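Local coordinates for Rab GDP dissociation inhibitor alpha (Naegleria fowleri, PDB 6C87), which probably binds prenylated Rab GTPases in their GDP-bound form, slows release of the nucleotide and shuttles them between membranes and cytosol, at residues S73-P86 against H352-V364. Numbering follows the deposited sequence.
Sequences SLGRSRDYNIDLIP and HHVAPNGKYIAIV
Pro356 lies over one face of the Tyr80 ring. Its CD sits 3.3 Å from the centroid of that ring, 15° off the normal, which makes a CH-pi contact. At the ring edge Ile361 CD1 comes to 3.8 Å from Tyr80 CE2. The ring's far end is held as well: Tyr80 OH donates to a lone pair of Leu74 O, 2.6 Å away. The face contact, the edge contact and the hydroxyl bond together limit how the buried ring can move; Leu56 and Ile314 also touch Tyr80. Ile363 CD1 continues the apolar row and packs against Pro86 CG.

A backbone bond, Asn81 N to Val354 O at 2.9 Å, joins the two segments beside this core. Asn81 CG stands anti to its own carbonyl carbon (chi1 -67°). From there ND2 gives a fairly straight bond of 3.0 Å to His353 O, close to the amide plane.

The outer side is looser. Asp79 touches Pro356 mainly through CB. The exposed His353 meets the other segment through its backbone O, while its ring meets that of Tyr239. Separately, Lys359 bends at chi2 and chi4 past the tyrosine hydroxyl, and its NZ hydrogen-bonds to Ser73 O at 2.8 Å, where Ser73 is exposed and Lys359 partly so.

Pro356 to Lys359 form a type II beta turn leading into strand 360-367. The arrangement lays the 73-86 connection, with its short strand 82-83, against the mixed beta-sheet of the GDI fold.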
ATOM      1  N   SER A  73      24.101 -18.643 -48.622  1.00 36.85           N
ATOM      2  CA  SER A  73      25.027 -18.833 -47.512  1.00 37.96           C
ATOM      3  C   SER A  73      24.454 -18.377 -46.170  1.00 40.74           C
ATOM      4  O   SER A  73      24.977 -18.767 -45.119  1.00 35.82           O
ATOM      5  CB  SER A  73      26.321 -18.076 -47.811  1.00 34.62           C
ATOM      6  OG  SER A  73      26.078 -16.680 -47.907  1.00 42.06           O
ATOM      7  N   LEU A  74      23.395 -17.568 -46.177  1.00 38.64           N
ATOM      8  CA  LEU A  74      22.782 -17.116 -44.937  1.00 32.42           C
ATOM      9  C   LEU A  74      21.811 -18.123 -44.347  1.00 37.09           C
ATOM     10  O   LEU A  74      21.413 -17.955 -43.190  1.00 41.42           O
ATOM     11  CB  LEU A  74      22.075 -15.783 -45.158  1.00 31.39           C
ATOM     12  CG  LEU A  74      23.019 -14.607 -45.365  1.00 38.33           C
ATOM     13  CD1 LEU A  74      22.210 -13.383 -45.751  1.00 39.95           C
ATOM     14  CD2 LEU A  74      23.835 -14.346 -44.090  1.00 30.60           C
ATOM     15  N   GLY A  75      21.410 -19.141 -45.106  1.00 36.12           N
ATOM     16  CA  GLY A  75      20.527 -20.163 -44.586  1.00 42.74           C
ATOM     17  C   GLY A  75      19.073 -19.893 -44.913  1.00 47.85           C
ATOM     18  O   GLY A  75      18.723 -18.969 -45.651  1.00 47.39           O
ATOM     19  N   ARG A  76      18.210 -20.718 -44.321  1.00 48.90           N
ATOM     20  CA  ARG A  76      16.785 -20.659 -44.622  1.00 42.10           C
ATOM     21  C   ARG A  76      16.152 -19.383 -44.090  1.00 36.27           C
ATOM     22  O   ARG A  76      16.248 -19.077 -42.900  1.00 36.20           O
ATOM     23  CB  ARG A  76      16.063 -21.857 -44.026  1.00 41.57           C
ATOM     24  CG  ARG A  76      15.982 -23.025 -44.937  1.00 50.51           C
ATOM     25  CD  ARG A  76      14.961 -24.010 -44.426  1.00 67.70           C
ATOM     26  NE  ARG A  76      13.575 -23.624 -44.698  1.00 70.03           N
ATOM     27  CZ  ARG A  76      12.989 -23.748 -45.886  1.00 57.74           C
ATOM     28  NH1 ARG A  76      13.677 -24.221 -46.919  1.00 45.71           N
ATOM     29  NH2 ARG A  76      11.721 -23.387 -46.040  1.00 54.70           N
ATOM     30  N   SER A  77      15.469 -18.659 -44.975  1.00 38.21           N
ATOM     31  CA  SER A  77      14.873 -17.391 -44.585  1.00 37.26           C
ATOM     32  C   SER A  77      13.901 -17.580 -43.430  1.00 40.32           C
ATOM     33  O   SER A  77      13.882 -16.784 -42.482  1.00 37.02           O
ATOM     34  CB  SER A  77      14.165 -16.761 -45.780  1.00 33.95           C
ATOM     35  OG  SER A  77      13.310 -15.721 -45.347  1.00 43.98           O
ATOM     36  N   ARG A  78      13.096 -18.639 -43.480  1.00 36.10           N
ATOM     37  CA  ARG A  78      12.085 -18.842 -42.456  1.00 35.40           C
ATOM     38  C   ARG A  78      12.667 -19.388 -41.159  1.00 35.85           C
ATOM     39  O   ARG A  78      11.930 -19.524 -40.179  1.00 36.67           O
ATOM     40  CB  ARG A  78      10.988 -19.770 -42.985  1.00 36.78           C
ATOM     41  N   ASP A  79      13.965 -19.692 -41.116  1.00 39.66           N
ATOM     42  CA  ASP A  79      14.636 -20.002 -39.857  1.00 43.14           C
ATOM     43  C   ASP A  79      14.968 -18.755 -39.037  1.00 40.34           C
ATOM     44  O   ASP A  79      15.415 -18.888 -37.890  1.00 36.35           O
ATOM     45  CB  ASP A  79      15.911 -20.812 -40.111  1.00 47.66           C
ATOM     46  CG  ASP A  79      15.627 -22.279 -40.420  1.00 53.38           C
ATOM     47  OD1 ASP A  79      14.467 -22.712 -40.268  1.00 57.85           O
ATOM     48  OD2 ASP A  79      16.572 -23.008 -40.791  1.00 56.16           O
ATOM     49  N   TYR A  80      14.793 -17.561 -39.598  1.00 46.10           N
ATOM     50  CA  TYR A  80      15.101 -16.310 -38.913  1.00 44.08           C
ATOM     51  C   TYR A  80      13.844 -15.698 -38.314  1.00 39.92           C
ATOM     52  O   TYR A  80      12.824 -15.571 -38.995  1.00 37.97           O
ATOM     53  CB  TYR A  80      15.733 -15.302 -39.867  1.00 36.99           C
ATOM     54  CG  TYR A  80      17.163 -15.574 -40.240  1.00 36.61           C
ATOM     55  CD1 TYR A  80      17.482 -16.326 -41.366  1.00 40.31           C
ATOM     56  CD2 TYR A  80      18.201 -15.045 -39.486  1.00 39.30           C
ATOM     57  CE1 TYR A  80      18.809 -16.552 -41.723  1.00 41.68           C
ATOM     58  CE2 TYR A  80      19.523 -15.264 -39.828  1.00 38.73           C
ATOM     59  CZ  TYR A  80      19.825 -16.017 -40.946  1.00 41.77           C
ATOM     60  OH  TYR A  80      21.146 -16.234 -41.268  1.00 39.72           O
ATOM     61  N   ASN A  81      13.946 -15.261 -37.057  1.00 39.50           N
ATOM     62  CA  ASN A  81      12.902 -14.492 -36.379  1.00 36.74           C
ATOM     63  C   ASN A  81      13.618 -13.291 -35.780  1.00 34.76           C
ATOM     64  O   ASN A  81      13.932 -13.269 -34.589  1.00 46.03           O
ATOM     65  CB  ASN A  81      12.169 -15.320 -35.294  1.00 40.28           C
ATOM     66  CG  ASN A  81      11.343 -16.446 -35.872  1.00 39.33           C
ATOM     67  OD1 ASN A  81      10.336 -16.221 -36.538  1.00 46.46           O
ATOM     68  ND2 ASN A  81      11.774 -17.672 -35.619  1.00 36.79           N
ATOM     69  N   ILE A  82      13.876 -12.291 -36.616  1.00 34.37           N
ATOM     70  CA  ILE A  82      14.728 -11.168 -36.244  1.00 35.64           C
ATOM     71  C   ILE A  82      13.857 -10.072 -35.640  1.00 37.97           C
ATOM     72  O   ILE A  82      13.080  -9.420 -36.342  1.00 37.52           O
ATOM     73  CB  ILE A  82      15.526 -10.650 -37.446  1.00 35.42           C
ATOM     74  CG1 ILE A  82      16.493 -11.727 -37.943  1.00 38.97           C
ATOM     75  CG2 ILE A  82      16.277  -9.390 -37.071  1.00 27.17           C
ATOM     76  CD1 ILE A  82      17.086 -11.452 -39.309  1.00 32.55           C
ATOM     77  N   ASP A  83      13.992  -9.871 -34.331  1.00 35.57           N
ATOM     78  CA  ASP A  83      13.329  -8.770 -33.646  1.00 34.78           C
ATOM     79  C   ASP A  83      14.079  -7.481 -33.950  1.00 36.98           C
ATOM     80  O   ASP A  83      15.262  -7.353 -33.619  1.00 42.67           O
ATOM     81  CB  ASP A  83      13.299  -9.036 -32.143  1.00 41.08           C
ATOM     82  CG  ASP A  83      12.464 -10.246 -31.781  1.00 45.49           C
ATOM     83  OD1 ASP A  83      11.374 -10.427 -32.370  1.00 52.26           O
ATOM     84  OD2 ASP A  83      12.909 -11.024 -30.915  1.00 47.34           O
ATOM     85  N   LEU A  84      13.391  -6.521 -34.572  1.00 36.70           N
ATOM     86  CA  LEU A  84      14.051  -5.275 -34.954  1.00 33.01           C
ATOM     87  C   LEU A  84      14.461  -4.452 -33.740  1.00 40.22           C
ATOM     88  O   LEU A  84      15.404  -3.654 -33.826  1.00 37.90           O
ATOM     89  CB  LEU A  84      13.143  -4.468 -35.870  1.00 32.87           C
ATOM     90  CG  LEU A  84      12.861  -5.109 -37.230  1.00 32.48           C
ATOM     91  CD1 LEU A  84      11.847  -4.285 -38.018  1.00 31.57           C
ATOM     92  CD2 LEU A  84      14.153  -5.239 -37.994  1.00 33.48           C
ATOM     93  N   ILE A  85      13.769  -4.616 -32.616  1.00 43.52           N
ATOM     94  CA  ILE A  85      14.142  -3.940 -31.375  1.00 42.04           C
ATOM     95  C   ILE A  85      14.272  -4.984 -30.270  1.00 37.36           C
ATOM     96  O   ILE A  85      13.351  -5.165 -29.460  1.00 44.18           O
ATOM     97  CB  ILE A  85      13.138  -2.835 -31.017  1.00 27.60           C
ATOM     98  CG1 ILE A  85      13.002  -1.852 -32.190  1.00 33.34           C
ATOM     99  CG2 ILE A  85      13.595  -2.114 -29.756  1.00 27.71           C
ATOM    100  CD1 ILE A  85      12.038  -0.689 -31.956  1.00 28.57           C
ATOM    101  N   PRO A  86      15.392  -5.695 -30.199  1.00 35.93           N
ATOM    102  CA  PRO A  86      15.519  -6.777 -29.218  1.00 35.87           C
ATOM    103  C   PRO A  86      15.911  -6.267 -27.839  1.00 38.61           C
ATOM    104  O   PRO A  86      16.774  -5.394 -27.692  1.00 37.31           O
ATOM    105  CB  PRO A  86      16.633  -7.641 -29.813  1.00 36.05           C
ATOM    106  CG  PRO A  86      17.504  -6.632 -30.503  1.00 29.82           C
ATOM    107  CD  PRO A  86      16.573  -5.597 -31.072  1.00 34.36           C
ATOM    108  N   HIS A 352      17.789 -19.675 -29.202  1.00 30.34           N
ATOM    109  CA  HIS A 352      16.462 -19.127 -28.972  1.00 28.33           C
ATOM    110  C   HIS A 352      15.569 -19.264 -30.199  1.00 34.84           C
ATOM    111  O   HIS A 352      14.473 -18.694 -30.225  1.00 32.27           O
ATOM    112  CB  HIS A 352      16.568 -17.667 -28.531  1.00 25.92           C
ATOM    113  CG  HIS A 352      17.063 -17.503 -27.125  1.00 48.67           C
ATOM    114  ND1 HIS A 352      18.399 -17.333 -26.818  1.00 53.23           N
ATOM    115  CD2 HIS A 352      16.407 -17.542 -25.940  1.00 53.49           C
ATOM    116  CE1 HIS A 352      18.536 -17.232 -25.508  1.00 52.19           C
ATOM    117  NE2 HIS A 352      17.344 -17.361 -24.951  1.00 53.72           N
ATOM    118  N   HIS A 353      16.004 -20.045 -31.196  1.00 40.86           N
ATOM    119  CA  HIS A 353      15.270 -20.265 -32.445  1.00 38.71           C
ATOM    120  C   HIS A 353      14.918 -18.951 -33.134  1.00 38.82           C
ATOM    121  O   HIS A 353      13.798 -18.753 -33.610  1.00 31.87           O
ATOM    122  CB  HIS A 353      14.015 -21.104 -32.225  1.00 41.91           C
ATOM    123  CG  HIS A 353      14.301 -22.546 -31.986  1.00 46.13           C
ATOM    124  ND1 HIS A 353      14.270 -23.111 -30.731  1.00 47.30           N
ATOM    125  CD2 HIS A 353      14.689 -23.526 -32.833  1.00 48.14           C
ATOM    126  CE1 HIS A 353      14.588 -24.391 -30.822  1.00 51.49           C
ATOM    127  NE2 HIS A 353      14.856 -24.665 -32.085  1.00 50.16           N
ATOM    128  N   VAL A 354      15.877 -18.031 -33.165  1.00 34.34           N
ATOM    129  CA  VAL A 354      15.750 -16.814 -33.956  1.00 32.81           C
ATOM    130  C   VAL A 354      16.671 -16.802 -35.173  1.00 32.67           C
ATOM    131  O   VAL A 354      16.571 -15.878 -35.998  1.00 27.35           O
ATOM    132  CB  VAL A 354      15.959 -15.556 -33.088  1.00 38.04           C
ATOM    133  CG1 VAL A 354      14.928 -15.546 -31.959  1.00 38.76           C
ATOM    134  CG2 VAL A 354      17.385 -15.512 -32.516  1.00 31.20           C
ATOM    135  N   ALA A 355      17.554 -17.786 -35.316  1.00 26.66           N
ATOM    136  CA  ALA A 355      18.473 -17.848 -36.441  1.00 33.23           C
ATOM    137  C   ALA A 355      18.717 -19.306 -36.772  1.00 36.37           C
ATOM    138  O   ALA A 355      18.574 -20.174 -35.903  1.00 37.69           O
ATOM    139  CB  ALA A 355      19.795 -17.140 -36.122  1.00 37.10           C
ATOM    140  N   PRO A 356      19.133 -19.611 -38.000  1.00 37.95           N
ATOM    141  CA  PRO A 356      19.455 -20.999 -38.349  1.00 38.92           C
ATOM    142  C   PRO A 356      20.615 -21.515 -37.516  1.00 41.44           C
ATOM    143  O   PRO A 356      21.304 -20.769 -36.818  1.00 41.93           O
ATOM    144  CB  PRO A 356      19.835 -20.938 -39.837  1.00 34.09           C
ATOM    145  CG  PRO A 356      19.392 -19.613 -40.322  1.00 30.93           C
ATOM    146  CD  PRO A 356      19.278 -18.697 -39.144  1.00 33.73           C
ATOM    147  N   ASN A 357      20.813 -22.829 -37.585  1.00 53.15           N
ATOM    148  CA  ASN A 357      21.923 -23.455 -36.881  1.00 46.43           C
ATOM    149  C   ASN A 357      23.251 -22.910 -37.384  1.00 41.12           C
ATOM    150  O   ASN A 357      23.519 -22.902 -38.591  1.00 41.74           O
ATOM    151  CB  ASN A 357      21.878 -24.966 -37.065  1.00 56.03           C
ATOM    152  CG  ASN A 357      21.458 -25.691 -35.814  1.00 69.34           C
ATOM    153  OD1 ASN A 357      21.838 -25.313 -34.704  1.00 68.51           O
ATOM    154  ND2 ASN A 357      20.698 -26.765 -35.985  1.00 79.80           N
ATOM    155  N   GLY A 358      24.086 -22.465 -36.448  1.00 34.22           N
ATOM    156  CA  GLY A 358      25.365 -21.869 -36.766  1.00 31.43           C
ATOM    157  C   GLY A 358      25.330 -20.378 -37.014  1.00 32.26           C
ATOM    158  O   GLY A 358      26.385 -19.786 -37.290  1.00 37.53           O
ATOM    159  N   LYS A 359      24.167 -19.746 -36.892  1.00 29.30           N
ATOM    160  CA  LYS A 359      24.036 -18.318 -37.126  1.00 31.72           C
ATOM    161  C   LYS A 359      23.737 -17.594 -35.821  1.00 31.89           C
ATOM    162  O   LYS A 359      23.102 -18.134 -34.909  1.00 30.42           O
ATOM    163  CB  LYS A 359      22.947 -18.014 -38.164  1.00 30.46           C
ATOM    164  CG  LYS A 359      23.301 -18.419 -39.599  1.00 29.39           C
ATOM    165  CD  LYS A 359      24.493 -17.599 -40.114  1.00 32.59           C
ATOM    166  CE  LYS A 359      24.549 -17.512 -41.645  1.00 31.42           C
ATOM    167  NZ  LYS A 359      24.779 -18.821 -42.330  1.00 33.33           N
ATOM    168  N   TYR A 360      24.218 -16.363 -35.746  1.00 35.70           N
ATOM    169  CA  TYR A 360      24.064 -15.513 -34.578  1.00 30.77           C
ATOM    170  C   TYR A 360      23.531 -14.163 -35.037  1.00 32.24           C
ATOM    171  O   TYR A 360      23.923 -13.656 -36.095  1.00 33.95           O
ATOM    172  CB  TYR A 360      25.410 -15.335 -33.835  1.00 28.53           C
ATOM    173  CG  TYR A 360      26.121 -16.633 -33.452  1.00 30.14           C
ATOM    174  CD1 TYR A 360      26.753 -17.415 -34.421  1.00 28.32           C
ATOM    175  CD2 TYR A 360      26.189 -17.060 -32.119  1.00 27.73           C
ATOM    176  CE1 TYR A 360      27.402 -18.593 -34.089  1.00 27.67           C
ATOM    177  CE2 TYR A 360      26.851 -18.249 -31.776  1.00 26.69           C
ATOM    178  CZ  TYR A 360      27.458 -19.004 -32.776  1.00 29.58           C
ATOM    179  OH  TYR A 360      28.121 -20.175 -32.481  1.00 37.19           O
ATOM    180  N   ILE A 361      22.617 -13.597 -34.256  1.00 28.35           N
ATOM    181  CA  ILE A 361      22.114 -12.247 -34.465  1.00 25.23           C
ATOM    182  C   ILE A 361      22.715 -11.379 -33.372  1.00 32.91           C
ATOM    183  O   ILE A 361      22.483 -11.623 -32.181  1.00 40.63           O
ATOM    184  CB  ILE A 361      20.581 -12.174 -34.405  1.00 32.30           C
ATOM    185  CG1 ILE A 361      19.923 -13.267 -35.246  1.00 24.47           C
ATOM    186  CG2 ILE A 361      20.129 -10.795 -34.850  1.00 34.51           C
ATOM    187  CD1 ILE A 361      20.290 -13.231 -36.709  1.00 29.40           C
ATOM    188  N   ALA A 362      23.526 -10.406 -33.763  1.00 31.82           N
ATOM    189  CA  ALA A 362      24.091  -9.435 -32.833  1.00 28.54           C
ATOM    190  C   ALA A 362      23.583  -8.067 -33.250  1.00 31.38           C
ATOM    191  O   ALA A 362      23.786  -7.643 -34.395  1.00 31.25           O
ATOM    192  CB  ALA A 362      25.623  -9.476 -32.816  1.00 23.99           C
ATOM    193  N   ILE A 363      22.864  -7.408 -32.354  1.00 34.15           N
ATOM    194  CA  ILE A 363      22.241  -6.133 -32.664  1.00 28.53           C
ATOM    195  C   ILE A 363      22.870  -5.072 -31.776  1.00 30.30           C
ATOM    196  O   ILE A 363      22.892  -5.213 -30.547  1.00 30.73           O
ATOM    197  CB  ILE A 363      20.713  -6.205 -32.513  1.00 26.19           C
ATOM    198  CG1 ILE A 363      20.192  -7.291 -33.472  1.00 30.74           C
ATOM    199  CG2 ILE A 363      20.080  -4.849 -32.827  1.00 23.88           C
ATOM    200  CD1 ILE A 363      18.698  -7.350 -33.656  1.00 40.41           C
ATOM    201  N   VAL A 364      23.416  -4.035 -32.405  1.00 31.49           N
ATOM    202  CA  VAL A 364      24.119  -2.958 -31.726  1.00 32.81           C
ATOM    203  C   VAL A 364      23.212  -1.736 -31.719  1.00 37.57           C
ATOM    204  O   VAL A 364      22.652  -1.367 -32.758  1.00 44.51           O
ATOM    205  CB  VAL A 364      25.458  -2.646 -32.414  1.00 36.78           C
ATOM    206  CG1 VAL A 364      26.246  -1.624 -31.599  1.00 30.83           C
ATOM    207  CG2 VAL A 364      26.249  -3.930 -32.628  1.00 39.94           C
TER